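Local atomic coordinates of uncharacterized protein (Magnetospirillum magneticum AMB-1, PDB entry 5MU5), a protein that probably transfers sugar residues to flagellin as a glycosyltransferase of the Maf family, which is involved in formation of the bacterial flagellum. Residues Asp539-Glu544 / Trp642-Ile647; Val551-Glu556 / Thr588-Phe593. One frame throughout, in Å; residues are numbered along the deposited sequence.

Contact 1 (Asp539-Glu544 / Trp642-Ile647)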
ATOM      1  N   ASP A 539      -8.682 -11.949 -26.022  1.00 58.22           N
ATOM      2  CA  ASP A 539      -8.859 -12.876 -24.922  1.00 61.89           C
ATOM      3  C   ASP A 539      -9.122 -12.110 -23.628  1.00 62.30           C
ATOM      4  O   ASP A 539     -10.081 -12.407 -22.916  1.00 69.49           O
ATOM      5  CB  ASP A 539      -7.619 -13.750 -24.756  1.00 66.81           C
ATOM      6  CG  ASP A 539      -7.745 -14.707 -23.597  1.00 70.28           C
ATOM      7  OD1 ASP A 539      -8.659 -15.564 -23.623  1.00 76.51           O
ATOM      8  OD2 ASP A 539      -6.936 -14.595 -22.658  1.00 73.88           O
ATOM      9  N   ARG A 540      -8.283 -11.112 -23.336  1.00 59.13           N
ATOM     10  CA  ARG A 540      -8.448 -10.300 -22.129  1.00 53.81           C
ATOM     11  C   ARG A 540      -9.657  -9.351 -22.204  1.00 50.40           C
ATOM     12  O   ARG A 540     -10.525  -9.397 -21.347  1.00 50.79           O
ATOM     13  CB  ARG A 540      -7.168  -9.509 -21.828  1.00 55.38           C
ATOM     14  CG  ARG A 540      -5.895 -10.341 -21.600  1.00 54.85           C
ATOM     15  CD  ARG A 540      -5.929 -11.129 -20.295  1.00 55.04           C
ATOM     16  NE  ARG A 540      -6.821 -12.277 -20.391  1.00 56.80           N
ATOM     17  CZ  ARG A 540      -7.232 -13.016 -19.365  1.00 59.68           C
ATOM     18  NH1 ARG A 540      -6.832 -12.750 -18.125  1.00 60.39           N
ATOM     19  NH2 ARG A 540      -8.056 -14.034 -19.593  1.00 60.16           N
ATOM     20  N   TRP A 541      -9.729  -8.513 -23.230  1.00 48.80           N
ATOM     21  CA  TRP A 541     -10.798  -7.503 -23.343  1.00 47.83           C
ATOM     22  C   TRP A 541     -12.240  -8.016 -23.442  1.00 50.66           C
ATOM     23  O   TRP A 541     -13.127  -7.502 -22.755  1.00 52.68           O
ATOM     24  CB  TRP A 541     -10.541  -6.616 -24.548  1.00 47.55           C
ATOM     25  CG  TRP A 541     -11.428  -5.432 -24.624  1.00 46.66           C
ATOM     26  CD1 TRP A 541     -12.413  -5.210 -25.526  1.00 47.75           C
ATOM     27  CD2 TRP A 541     -11.400  -4.287 -23.766  1.00 45.32           C
ATOM     28  NE1 TRP A 541     -13.005  -3.986 -25.295  1.00 46.63           N
ATOM     29  CE2 TRP A 541     -12.400  -3.402 -24.218  1.00 45.90           C
ATOM     30  CE3 TRP A 541     -10.609  -3.912 -22.680  1.00 45.72           C
ATOM     31  CZ2 TRP A 541     -12.650  -2.182 -23.610  1.00 46.06           C
ATOM     32  CZ3 TRP A 541     -10.845  -2.698 -22.079  1.00 45.74           C
ATOM     33  CH2 TRP A 541     -11.864  -1.842 -22.546  1.00 46.01           C
ATOM     34  N   ASP A 542     -12.464  -9.022 -24.282  1.00 52.26           N
ATOM     35  CA  ASP A 542     -13.811  -9.506 -24.600  1.00 55.00           C
ATOM     36  C   ASP A 542     -14.460 -10.403 -23.545  1.00 54.29           C
ATOM     37  O   ASP A 542     -15.626 -10.759 -23.696  1.00 54.03           O
ATOM     38  CB  ASP A 542     -13.811 -10.292 -25.933  1.00 57.04           C
ATOM     39  CG  ASP A 542     -13.349  -9.461 -27.118  1.00 60.12           C
ATOM     40  OD1 ASP A 542     -13.469  -8.218 -27.074  1.00 63.03           O
ATOM     41  OD2 ASP A 542     -12.873 -10.053 -28.110  1.00 62.29           O
ATOM     42  N   ARG A 543     -13.742 -10.770 -22.489  1.00 53.09           N
ATOM     43  CA  ARG A 543     -14.267 -11.750 -21.536  1.00 54.32           C
ATOM     44  C   ARG A 543     -15.287 -11.208 -20.531  1.00 56.25           C
ATOM     45  O   ARG A 543     -15.873 -11.976 -19.759  1.00 56.67           O
ATOM     46  CB  ARG A 543     -13.121 -12.426 -20.802  1.00 53.92           C
ATOM     47  CG  ARG A 543     -12.489 -11.603 -19.690  1.00 55.15           C
ATOM     48  CD  ARG A 543     -11.312 -12.366 -19.135  1.00 55.29           C
ATOM     49  NE  ARG A 543     -10.804 -11.853 -17.861  1.00 58.31           N
ATOM     50  CZ  ARG A 543     -10.013 -10.789 -17.715  1.00 53.39           C
ATOM     51  NH1 ARG A 543      -9.662 -10.027 -18.745  1.00 51.77           N
ATOM     52  NH2 ARG A 543      -9.590 -10.475 -16.513  1.00 52.14           N
ATOM     53  N   GLU A 544     -15.489  -9.895 -20.534  1.00 58.40           N
ATOM     54  CA  GLU A 544     -16.466  -9.267 -19.654  1.00 59.29           C
ATOM     55  C   GLU A 544     -16.871  -7.888 -20.178  1.00 58.41           C
ATOM     56  O   GLU A 544     -16.074  -7.195 -20.819  1.00 55.48           O
ATOM     57  CB  GLU A 544     -15.884  -9.139 -18.253  1.00 61.68           C
ATOM     58  CG  GLU A 544     -16.916  -8.844 -17.176  1.00 67.95           C
ATOM     59  CD  GLU A 544     -16.313  -8.798 -15.784  1.00 68.96           C
ATOM     60  OE1 GLU A 544     -15.417  -9.620 -15.479  1.00 71.54           O
ATOM     61  OE2 GLU A 544     -16.736  -7.935 -14.987  1.00 73.48           O
ATOM     62  N   TRP A 642     -18.982   6.892 -20.856  1.00 49.18           N
ATOM     63  CA  TRP A 642     -18.318   7.725 -21.850  1.00 49.08           C
ATOM     64  C   TRP A 642     -16.874   7.266 -22.123  1.00 48.27           C
ATOM     65  O   TRP A 642     -16.422   7.261 -23.265  1.00 48.52           O
ATOM     66  CB  TRP A 642     -18.323   9.167 -21.354  1.00 49.87           C
ATOM     67  CG  TRP A 642     -17.442  10.090 -22.108  1.00 52.21           C
ATOM     68  CD1 TRP A 642     -17.733  10.715 -23.275  1.00 53.16           C
ATOM     69  CD2 TRP A 642     -16.125  10.526 -21.729  1.00 52.42           C
ATOM     70  NE1 TRP A 642     -16.677  11.507 -23.661  1.00 55.40           N
ATOM     71  CE2 TRP A 642     -15.675  11.403 -22.734  1.00 53.05           C
ATOM     72  CE3 TRP A 642     -15.281  10.251 -20.645  1.00 51.60           C
ATOM     73  CZ2 TRP A 642     -14.420  12.022 -22.685  1.00 51.98           C
ATOM     74  CZ3 TRP A 642     -14.029  10.858 -20.602  1.00 51.03           C
ATOM     75  CH2 TRP A 642     -13.615  11.734 -21.620  1.00 52.49           C
ATOM     76  N   TYR A 643     -16.153   6.892 -21.065  1.00 46.67           N
ATOM     77  CA  TYR A 643     -14.756   6.484 -21.186  1.00 46.03           C
ATOM     78  C   TYR A 643     -14.596   5.202 -21.971  1.00 47.49           C
ATOM     79  O   TYR A 643     -13.745   5.133 -22.849  1.00 48.56           O
ATOM     80  CB  TYR A 643     -14.121   6.317 -19.808  1.00 45.95           C
ATOM     81  CG  TYR A 643     -12.860   5.506 -19.780  1.00 42.82           C
ATOM     82  CD1 TYR A 643     -11.641   6.072 -20.093  1.00 43.59           C
ATOM     83  CD2 TYR A 643     -12.887   4.172 -19.412  1.00 43.07           C
ATOM     84  CE1 TYR A 643     -10.476   5.319 -20.061  1.00 44.00           C
ATOM     85  CE2 TYR A 643     -11.727   3.418 -19.353  1.00 41.88           C
ATOM     86  CZ  TYR A 643     -10.522   3.991 -19.685  1.00 42.61           C
ATOM     87  OH  TYR A 643      -9.360   3.238 -19.633  1.00 41.49           O
ATOM     88  N   PHE A 644     -15.397   4.195 -21.641  1.00 46.70           N
ATOM     89  CA  PHE A 644     -15.339   2.930 -22.352  1.00 49.22           C
ATOM     90  C   PHE A 644     -15.785   3.058 -23.808  1.00 53.96           C
ATOM     91  O   PHE A 644     -15.247   2.364 -24.673  1.00 53.68           O
ATOM     92  CB  PHE A 644     -16.069   1.805 -21.601  1.00 47.21           C
ATOM     93  CG  PHE A 644     -15.232   1.196 -20.511  1.00 45.59           C
ATOM     94  CD1 PHE A 644     -14.252   0.277 -20.816  1.00 43.54           C
ATOM     95  CD2 PHE A 644     -15.384   1.593 -19.191  1.00 44.98           C
ATOM     96  CE1 PHE A 644     -13.450  -0.254 -19.821  1.00 44.65           C
ATOM     97  CE2 PHE A 644     -14.590   1.064 -18.194  1.00 43.67           C
ATOM     98  CZ  PHE A 644     -13.621   0.138 -18.505  1.00 44.86           C
ATOM     99  N   ASP A 645     -16.740   3.945 -24.083  1.00 57.51           N
ATOM    100  CA  ASP A 645     -17.133   4.218 -25.463  1.00 61.99           C
ATOM    101  C   ASP A 645     -16.007   4.845 -26.302  1.00 60.44           C
ATOM    102  O   ASP A 645     -15.948   4.612 -27.491  1.00 61.69           O
ATOM    103  CB  ASP A 645     -18.358   5.136 -25.513  1.00 67.58           C
ATOM    104  CG  ASP A 645     -19.655   4.400 -25.225  1.00 72.48           C
ATOM    105  OD1 ASP A 645     -19.686   3.159 -25.336  1.00 81.00           O
ATOM    106  OD2 ASP A 645     -20.657   5.062 -24.891  1.00 78.76           O
ATOM    107  N   ASN A 646     -15.111   5.605 -25.676  1.00 58.00           N
ATOM    108  CA  ASN A 646     -14.077   6.345 -26.396  1.00 57.40           C
ATOM    109  C   ASN A 646     -12.641   5.966 -26.079  1.00 55.29           C
ATOM    110  O   ASN A 646     -11.709   6.703 -26.444  1.00 48.64           O
ATOM    111  CB  ASN A 646     -14.231   7.829 -26.065  1.00 60.21           C
ATOM    112  CG  ASN A 646     -15.552   8.381 -26.509  1.00 61.19           C
ATOM    113  OD1 ASN A 646     -16.260   9.015 -25.735  1.00 65.15           O
ATOM    114  ND2 ASN A 646     -15.908   8.120 -27.750  1.00 65.62           N
ATOM    115  N   ILE A 647     -12.458   4.832 -25.406  1.00 54.07           N
ATOM    116  CA  ILE A 647     -11.136   4.424 -24.928  1.00 53.08           C
ATOM    117  C   ILE A 647     -10.074   4.410 -26.051  1.00 55.48           C
ATOM    118  O   ILE A 647      -8.929   4.829 -25.840  1.00 55.79           O
ATOM    119  CB  ILE A 647     -11.211   3.088 -24.139  1.00 50.34           C
ATOM    120  CG1 ILE A 647      -9.876   2.807 -23.453  1.00 49.57           C
ATOM    121  CG2 ILE A 647     -11.625   1.926 -25.030  1.00 52.32           C
ATOM    122  CD1 ILE A 647      -9.956   1.753 -22.367  1.00 48.61           C
TER
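W541, near the C-terminal end of helix 534-541, reaches across to F644 in the last turn of the long helix 618-646 and to I647 beside it, joining that helix of the Maf helical bundle to the short helix that precedes helix 546-564. The backbones stay well apart, with the CA atoms of W541 and F644 11.4 Å from each other, so the joint is made by side chains alone. In W541 the indole is swung out with CG anti to the backbone N (chi1 -170°), which carries the far corner of its six-membered ring to the other helix. There CH2 lies 3.5 Å from CE1 of F644, arriving at the edge of the phenyl ring and close to its plane. The two rings meet rim to rim, centroids 5.9 Å apart and planes inclined at 33°, and neither covers the face of the other; this is neither a stack nor a T-shaped pair. One face of the F644 ring is instead taken by its neighbour Y643, whose CD2 sits 3.6 Å above it, offset toward the rim. W541 also meets the rings of F537, W546 and Y253, the last edge-to-face, while F644 packs on W546, P547 and I550 of helix 546-564. R543 NH1 and NH2 donate to L377 O and A376 O, which ties 539-544 to helix 373-378. I647 completes the apolar joint with a single methyl, CD1 lying 4.1 Å from W541 CH2.

Contact 2 (Val551-Glu556 / Thr588-Phe593)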
ATOM      1  N   VAL A 551     -20.747  -0.019 -13.544  1.00 47.95           N
ATOM      2  CA  VAL A 551     -22.009   0.644 -13.293  1.00 50.23           C
ATOM      3  C   VAL A 551     -22.893  -0.157 -12.320  1.00 51.43           C
ATOM      4  O   VAL A 551     -23.605   0.416 -11.493  1.00 53.13           O
ATOM      5  CB  VAL A 551     -22.706   0.905 -14.623  1.00 52.48           C
ATOM      6  CG1 VAL A 551     -24.141   1.363 -14.405  1.00 53.87           C
ATOM      7  CG2 VAL A 551     -21.901   1.944 -15.401  1.00 53.91           C
ATOM      8  N   THR A 552     -22.830  -1.479 -12.425  1.00 49.93           N
ATOM      9  CA  THR A 552     -23.501  -2.385 -11.492  1.00 48.98           C
ATOM     10  C   THR A 552     -22.954  -2.209 -10.067  1.00 48.11           C
ATOM     11  O   THR A 552     -23.711  -2.099  -9.095  1.00 51.75           O
ATOM     12  CB  THR A 552     -23.317  -3.846 -11.974  1.00 48.86           C
ATOM     13  OG1 THR A 552     -24.028  -4.021 -13.206  1.00 48.32           O
ATOM     14  CG2 THR A 552     -23.830  -4.857 -10.949  1.00 49.36           C
ATOM     15  N   LEU A 553     -21.632  -2.182  -9.946  1.00 46.24           N
ATOM     16  CA  LEU A 553     -20.993  -1.971  -8.648  1.00 46.63           C
ATOM     17  C   LEU A 553     -21.387  -0.612  -8.041  1.00 45.74           C
ATOM     18  O   LEU A 553     -21.689  -0.501  -6.851  1.00 46.94           O
ATOM     19  CB  LEU A 553     -19.460  -2.081  -8.772  1.00 45.26           C
ATOM     20  CG  LEU A 553     -18.664  -1.943  -7.465  1.00 45.74           C
ATOM     21  CD1 LEU A 553     -19.176  -2.876  -6.365  1.00 46.35           C
ATOM     22  CD2 LEU A 553     -17.181  -2.165  -7.696  1.00 44.41           C
ATOM     23  N   LEU A 554     -21.367   0.418  -8.869  1.00 44.76           N
ATOM     24  CA  LEU A 554     -21.713   1.753  -8.427  1.00 44.47           C
ATOM     25  C   LEU A 554     -23.147   1.776  -7.934  1.00 44.41           C
ATOM     26  O   LEU A 554     -23.438   2.382  -6.909  1.00 41.39           O
ATOM     27  CB  LEU A 554     -21.541   2.744  -9.572  1.00 44.10           C
ATOM     28  CG  LEU A 554     -20.095   3.057  -9.951  1.00 45.55           C
ATOM     29  CD1 LEU A 554     -20.066   3.939 -11.193  1.00 45.93           C
ATOM     30  CD2 LEU A 554     -19.378   3.736  -8.792  1.00 45.32           C
ATOM     31  N   GLY A 555     -24.034   1.110  -8.670  1.00 45.23           N
ATOM     32  CA  GLY A 555     -25.424   1.026  -8.282  1.00 46.54           C
ATOM     33  C   GLY A 555     -25.570   0.399  -6.910  1.00 47.18           C
ATOM     34  O   GLY A 555     -26.376   0.857  -6.097  1.00 48.51           O
ATOM     35  N   GLU A 556     -24.781  -0.642  -6.642  1.00 47.34           N
ATOM     36  CA  GLU A 556     -24.850  -1.350  -5.353  1.00 49.27           C
ATOM     37  C   GLU A 556     -24.352  -0.473  -4.190  1.00 46.50           C
ATOM     38  O   GLU A 556     -24.887  -0.554  -3.085  1.00 46.43           O
ATOM     39  CB  GLU A 556     -24.102  -2.701  -5.423  1.00 53.31           C
ATOM     40  CG  GLU A 556     -24.817  -3.744  -6.289  1.00 58.04           C
ATOM     41  CD  GLU A 556     -23.981  -4.992  -6.603  1.00 66.09           C
ATOM     42  OE1 GLU A 556     -22.760  -5.006  -6.314  1.00 67.94           O
ATOM     43  OE2 GLU A 556     -24.546  -5.974  -7.159  1.00 69.56           O
ATOM     44  N   THR A 588     -11.598  -7.243  -8.573  1.00 48.51           N
ATOM     45  CA  THR A 588     -12.076  -7.164  -9.935  1.00 47.17           C
ATOM     46  C   THR A 588     -11.665  -5.830 -10.553  1.00 47.25           C
ATOM     47  O   THR A 588     -11.296  -4.874  -9.845  1.00 47.53           O
ATOM     48  CB  THR A 588     -13.615  -7.213 -10.000  1.00 47.76           C
ATOM     49  OG1 THR A 588     -14.151  -6.144  -9.216  1.00 46.96           O
ATOM     50  CG2 THR A 588     -14.169  -8.563  -9.490  1.00 46.87           C
ATOM     51  N   VAL A 589     -11.764  -5.759 -11.875  1.00 42.15           N
ATOM     52  CA  VAL A 589     -11.558  -4.509 -12.588  1.00 40.56           C
ATOM     53  C   VAL A 589     -12.506  -3.420 -12.064  1.00 41.81           C
ATOM     54  O   VAL A 589     -12.089  -2.291 -11.797  1.00 42.46           O
ATOM     55  CB  VAL A 589     -11.746  -4.739 -14.097  1.00 41.31           C
ATOM     56  CG1 VAL A 589     -11.847  -3.440 -14.868  1.00 41.14           C
ATOM     57  CG2 VAL A 589     -10.599  -5.591 -14.623  1.00 40.24           C
ATOM     58  N   ALA A 590     -13.782  -3.755 -11.910  1.00 44.46           N
ATOM     59  CA  ALA A 590     -14.762  -2.806 -11.379  1.00 45.04           C
ATOM     60  C   ALA A 590     -14.324  -2.237 -10.034  1.00 43.60           C
ATOM     61  O   ALA A 590     -14.390  -1.038  -9.801  1.00 43.48           O
ATOM     62  CB  ALA A 590     -16.123  -3.469 -11.249  1.00 45.10           C
ATOM     63  N   GLN A 591     -13.839  -3.102  -9.162  1.00 41.83           N
ATOM     64  CA  GLN A 591     -13.389  -2.653  -7.859  1.00 42.30           C
ATOM     65  C   GLN A 591     -12.177  -1.740  -7.932  1.00 40.16           C
ATOM     66  O   GLN A 591     -12.079  -0.776  -7.185  1.00 38.73           O
ATOM     67  CB  GLN A 591     -13.077  -3.847  -6.980  1.00 41.36           C
ATOM     68  CG  GLN A 591     -14.317  -4.499  -6.449  1.00 43.21           C
ATOM     69  CD  GLN A 591     -14.008  -5.800  -5.756  1.00 46.96           C
ATOM     70  OE1 GLN A 591     -13.123  -6.545  -6.181  1.00 44.92           O
ATOM     71  NE2 GLN A 591     -14.746  -6.089  -4.681  1.00 48.36           N
ATOM     72  N   PHE A 592     -11.229  -2.073  -8.793  1.00 40.06           N
ATOM     73  CA  PHE A 592     -10.084  -1.207  -8.979  1.00 40.20           C
ATOM     74  C   PHE A 592     -10.506   0.139  -9.503  1.00 36.91           C
ATOM     75  O   PHE A 592      -9.943   1.150  -9.119  1.00 39.14           O
ATOM     76  CB  PHE A 592      -9.076  -1.787  -9.958  1.00 40.98           C
ATOM     77  CG  PHE A 592      -8.102  -2.718  -9.336  1.00 41.56           C
ATOM     78  CD1 PHE A 592      -7.211  -2.254  -8.396  1.00 44.03           C
ATOM     79  CD2 PHE A 592      -8.054  -4.050  -9.716  1.00 43.80           C
ATOM     80  CE1 PHE A 592      -6.293  -3.103  -7.823  1.00 45.22           C
ATOM     81  CE2 PHE A 592      -7.143  -4.910  -9.157  1.00 43.74           C
ATOM     82  CZ  PHE A 592      -6.260  -4.436  -8.208  1.00 47.23           C
ATOM     83  N   PHE A 593     -11.476   0.159 -10.395  1.00 36.18           N
ATOM     84  CA  PHE A 593     -11.921   1.432 -10.973  1.00 37.99           C
ATOM     85  C   PHE A 593     -12.491   2.426  -9.983  1.00 38.96           C
ATOM     86  O   PHE A 593     -12.171   3.599 -10.055  1.00 42.44           O
ATOM     87  CB  PHE A 593     -12.915   1.210 -12.107  1.00 38.11           C
ATOM     88  CG  PHE A 593     -12.302   1.322 -13.453  1.00 41.41           C
ATOM     89  CD1 PHE A 593     -11.463   0.344 -13.925  1.00 42.24           C
ATOM     90  CD2 PHE A 593     -12.563   2.429 -14.253  1.00 45.22           C
ATOM     91  CE1 PHE A 593     -10.883   0.462 -15.172  1.00 43.77           C
ATOM     92  CE2 PHE A 593     -11.972   2.556 -15.494  1.00 45.23           C
ATOM     93  CZ  PHE A 593     -11.139   1.565 -15.956  1.00 42.86           C
TER
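L553 turns its CG anti to the backbone N (chi1 -177°), which carries the branch toward the first turn of helix 589-609, where CD2 does the touching. Q591 takes the other course, CG anti to its carbonyl carbon (chi1 -77°) with the chain extended beyond it, so that CG faces L553 while the amide reaches back to T588. The CD2 methyl of L553 thus serves both neighbours: it lies 3.9 Å from A590 CB and equally far from Q591 CG, and it rests against the A590 peptide, 3.7 Å from its O. The CA atoms of L553 and A590 are 6.9 Å apart, a closeness consistent with the small side chain of A590. The turn that receives L553 is fixed by a capping box. T588, at the N-cap, accepts from Q591 N through OG1 (3.1 Å), and T588 N returns a bond of 2.9 Å to Q591 OE1, nearly straight at 164° and directed onto a lone pair in the carbonyl plane. Q591 NE2 donates in turn to M578 O, so both ends of this buried amide are engaged. With an alanine in place of Q591, T588 N would probably lose its acceptor and M578 O this donor, and a gap would open beside L553 CD2. With no hydrogen bond crossing between the segments, the contact joins the bundle helices 546-564 and 589-609 by apolar packing, while its polar bonds shape one helix start.

How the contacts relate
Contacts 1 and 2 lie with their centres about 14 Å apart, on the same side of the chain's centre. In chain order, 539-544 comes first, then 551-556 and 588-593, and finally 642-647, so both segments of contact 2 fall between those of contact 1. Helices 534-541 and 546-564 follow one another, carrying the first segment of each. The contacts also touch directly: F593 CZ lies 3.8 Å from F644 CZ and 3.9 Å from Y643 CE2, linking helix 589-609 to helix 618-646. Together they connect helices 534-541, 546-564, 589-609 and 618-646. F593, Y643 and I647 also pack on helix 242-257, so both contacts sit where the C-terminal helices meet that helix.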